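Local atomic coordinates of tRNA (guanine-N(1)-)-methyltransferase (PDB entry 7KFF), a protein that probably methylates N1 of guanosine 37 in tRNA, with S-adenosylmethionine as methyl donor, as a knotted SPOUT-class methyltransferase. Residues L19-I24 against F164-Y169. Residues are numbered along the deposited sequence; the frame is centred on the assembly and turned at random.
Sequences LDVITI and FACGRY. With SAH (S-adenosyl-L-homocysteine), chain C.
Val21 holds CG1 anti to its backbone N (chi1 -175°) and CG2 beside that N, sending the two methyls to different partners in 164-169: CG1 packs 3.6 Å from Cys166 SG, while CG2 meets Phe164 CD1 obliquely at 4.1 Å. Phe164 has CG anti to its own carbonyl carbon (chi1 -63°), which lays the ring back alongside 19-21; Leu19 CD2 and the carbonyl oxygen of Asp20 both lie at its edge. On this buried face valine's branching serves two neighbours, the flat phenylalanine ring can present an edge, and the small Cys166 fits against both Val21 and Ile22 O.

The strands run parallel, and Ile22 sits astride the pairing. Ile22 N donates to Phe164 O at 2.9 Å, nearly straight at 168°. Ile22 O accepts from Cys166 N at 3.1 Å, and Phe164 N donates to Asp20 O. Where the strands end, a water continues the link, accepting from Ile24 N and donating to Cys166 O. Farther on, Ile24 reaches across with CD1, 3.4 Å from Tyr169 OH and also against the aliphatic CG of Arg168, whose NE forms a salt bridge with Glu200. Gly167, lacking a side chain, brings its N within 3.4 Å of S-adenosyl-L-homocysteine O2', and Tyr169 also lines that pocket. Parallel strands leading into a cofactor-binding loop are consistent with the knotted SPOUT fold.

Strand 17-23 lies between 46-52 and 161-165 in the central parallel sheet. Helix 200-211 covers the Val21, Phe164 and Cys166 face through Val203, and helix 79-90 packs on Ile22 and Ala165 through Trp82.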
loop_
_atom_site.group_PDB
_atom_site.type_symbol
_atom_site.label_atom_id
_atom_site.label_comp_id
_atom_site.label_asym_id
_atom_site.label_seq_id
_atom_site.Cartn_x
_atom_site.Cartn_y
_atom_site.Cartn_z
ATOM N N LEU A 19 1.221 2.141 18.983
ATOM C CA LEU A 19 1.981 2.382 17.773
ATOM C C LEU A 19 2.817 3.633 17.970
ATOM O O LEU A 19 2.289 4.671 18.357
ATOM C CB LEU A 19 1.073 2.642 16.579
ATOM C CG LEU A 19 0.034 1.603 16.237
ATOM C CD1 LEU A 19 -0.719 2.035 14.972
ATOM C CD2 LEU A 19 0.626 0.219 16.083
ATOM N N ASP A 20 4.112 3.544 17.694
ATOM C CA ASP A 20 4.998 4.702 17.685
ATOM C C ASP A 20 5.606 4.804 16.293
ATOM O O ASP A 20 6.080 3.805 15.743
ATOM C CB ASP A 20 6.094 4.583 18.733
ATOM C CG ASP A 20 5.605 4.901 20.119
ATOM O OD1 ASP A 20 5.417 6.105 20.420
ATOM O OD2 ASP A 20 5.342 3.950 20.888
ATOM N N VAL A 21 5.592 5.997 15.720
ATOM C CA VAL A 21 6.078 6.225 14.364
ATOM C C VAL A 21 7.159 7.291 14.420
ATOM O O VAL A 21 6.931 8.370 14.975
ATOM C CB VAL A 21 4.944 6.684 13.433
ATOM C CG1 VAL A 21 5.448 6.796 11.997
ATOM C CG2 VAL A 21 3.758 5.770 13.519
ATOM N N ILE A 22 8.319 7.009 13.830
ATOM C CA ILE A 22 9.431 7.953 13.774
ATOM C C ILE A 22 9.595 8.397 12.325
ATOM O O ILE A 22 9.733 7.558 11.426
ATOM C CB ILE A 22 10.734 7.343 14.314
ATOM C CG1 ILE A 22 10.531 6.773 15.719
ATOM C CG2 ILE A 22 11.841 8.391 14.312
ATOM C CD1 ILE A 22 11.629 5.835 16.172
ATOM N N THR A 23 9.562 9.710 12.103
ATOM C CA THR A 23 9.415 10.262 10.765
ATOM C C THR A 23 9.904 11.705 10.727
ATOM O O THR A 23 9.824 12.430 11.717
ATOM C CB THR A 23 7.923 10.204 10.362
ATOM O OG1 THR A 23 7.709 10.970 9.168
ATOM C CG2 THR A 23 7.023 10.797 11.470
ATOM N N ILE A 24 10.348 12.145 9.547
ATOM C CA ILE A 24 10.586 13.579 9.357
ATOM C C ILE A 24 9.333 14.347 8.916
ATOM O O ILE A 24 9.391 15.579 8.781
ATOM C CB ILE A 24 11.769 13.879 8.408
ATOM C CG1 ILE A 24 11.518 13.317 7.017
ATOM C CG2 ILE A 24 13.081 13.397 9.028
ATOM C CD1 ILE A 24 12.463 13.855 5.966
ATOM N N PHE A 164 7.522 2.002 14.111
ATOM C CA PHE A 164 7.785 2.137 12.684
ATOM C C PHE A 164 8.905 3.137 12.437
ATOM O O PHE A 164 8.848 4.258 12.941
ATOM C CB PHE A 164 6.549 2.634 11.938
ATOM C CG PHE A 164 5.374 1.708 11.978
ATOM C CD1 PHE A 164 4.480 1.772 13.025
ATOM C CD2 PHE A 164 5.105 0.853 10.926
ATOM C CE1 PHE A 164 3.347 0.970 13.042
ATOM C CE2 PHE A 164 3.976 0.056 10.931
ATOM C CZ PHE A 164 3.092 0.118 11.994
ATOM N N ALA A 165 9.897 2.746 11.641
ATOM C CA ALA A 165 10.990 3.624 11.222
ATOM C C ALA A 165 10.757 4.000 9.766
ATOM O O ALA A 165 10.906 3.158 8.882
ATOM C CB ALA A 165 12.340 2.932 11.392
ATOM N N CYS A 166 10.383 5.255 9.511
ATOM C CA CYS A 166 10.003 5.698 8.173
ATOM C C CYS A 166 11.181 6.238 7.383
ATOM O O CYS A 166 11.748 7.273 7.734
ATOM C CB CYS A 166 8.928 6.778 8.221
ATOM S SG CYS A 166 7.420 6.272 9.044
ATOM N N GLY A 167 11.515 5.571 6.275
ATOM C CA GLY A 167 12.574 6.047 5.421
ATOM C C GLY A 167 12.108 7.073 4.402
ATOM O O GLY A 167 10.926 7.149 4.050
ATOM N N ARG A 168 13.070 7.858 3.943
ATOM C CA ARG A 168 12.950 8.781 2.830
ATOM C C ARG A 168 14.266 8.679 2.056
ATOM O O ARG A 168 15.237 8.079 2.537
ATOM C CB ARG A 168 12.753 10.212 3.356
ATOM C CG ARG A 168 11.387 10.472 3.984
ATOM C CD ARG A 168 10.395 10.954 2.968
ATOM N NE ARG A 168 9.004 10.769 3.360
ATOM C CZ ARG A 168 7.972 11.196 2.641
ATOM N NH1 ARG A 168 8.155 11.940 1.562
ATOM N NH2 ARG A 168 6.743 10.889 2.999
ATOM N N TYR A 169 14.291 9.270 0.858
ATOM C CA TYR A 169 15.515 9.367 0.066
ATOM C C TYR A 169 15.917 7.951 -0.353
ATOM O O TYR A 169 15.092 7.210 -0.890
ATOM C CB TYR A 169 16.578 10.164 0.820
ATOM C CG TYR A 169 15.997 11.409 1.462
ATOM C CD1 TYR A 169 15.136 12.261 0.759
ATOM C CD2 TYR A 169 16.272 11.704 2.787
ATOM C CE1 TYR A 169 14.596 13.394 1.367
ATOM C CE2 TYR A 169 15.760 12.838 3.391
ATOM C CZ TYR A 169 14.912 13.670 2.681
ATOM O OH TYR A 169 14.381 14.782 3.278
HETATM N N SAH C . 16.271 3.543 -3.996
HETATM C CA SAH C . 15.268 2.851 -3.212
HETATM C CB SAH C . 14.129 3.824 -3.005
HETATM C CG SAH C . 13.825 4.171 -1.559
HETATM S SD SAH C . 12.193 4.882 -1.639
HETATM C C SAH C . 14.712 1.601 -3.873
HETATM O O SAH C . 14.115 1.662 -4.945
HETATM O OXT SAH C . 14.828 0.506 -3.325
HETATM C "C5'" SAH C . 12.239 5.756 -0.080
HETATM C "C4'" SAH C . 11.520 5.053 1.053
HETATM O "O4'" SAH C . 10.133 4.891 0.762
HETATM C "C3'" SAH C . 12.009 3.647 1.435
HETATM O "O3'" SAH C . 13.184 3.693 2.160
HETATM C "C2'" SAH C . 10.795 3.126 2.206
HETATM O "O2'" SAH C . 10.748 3.664 3.505
HETATM C "C1'" SAH C . 9.659 3.718 1.401
HETATM N N9 SAH C . 9.169 2.803 0.353
HETATM C C8 SAH C . 9.291 2.949 -1.011
HETATM N N7 SAH C . 8.642 1.943 -1.623
HETATM C C5 SAH C . 8.122 1.136 -0.658
HETATM C C6 SAH C . 7.376 -0.033 -0.701
HETATM N N6 SAH C . 7.014 -0.653 -1.843
HETATM N N1 SAH C . 6.991 -0.604 0.491
HETATM C C2 SAH C . 7.325 -0.015 1.687
HETATM N N3 SAH C . 8.047 1.139 1.743
HETATM C C4 SAH C . 8.432 1.687 0.583
HETATM O O HOH W 1 10.863 9.968 7.610
#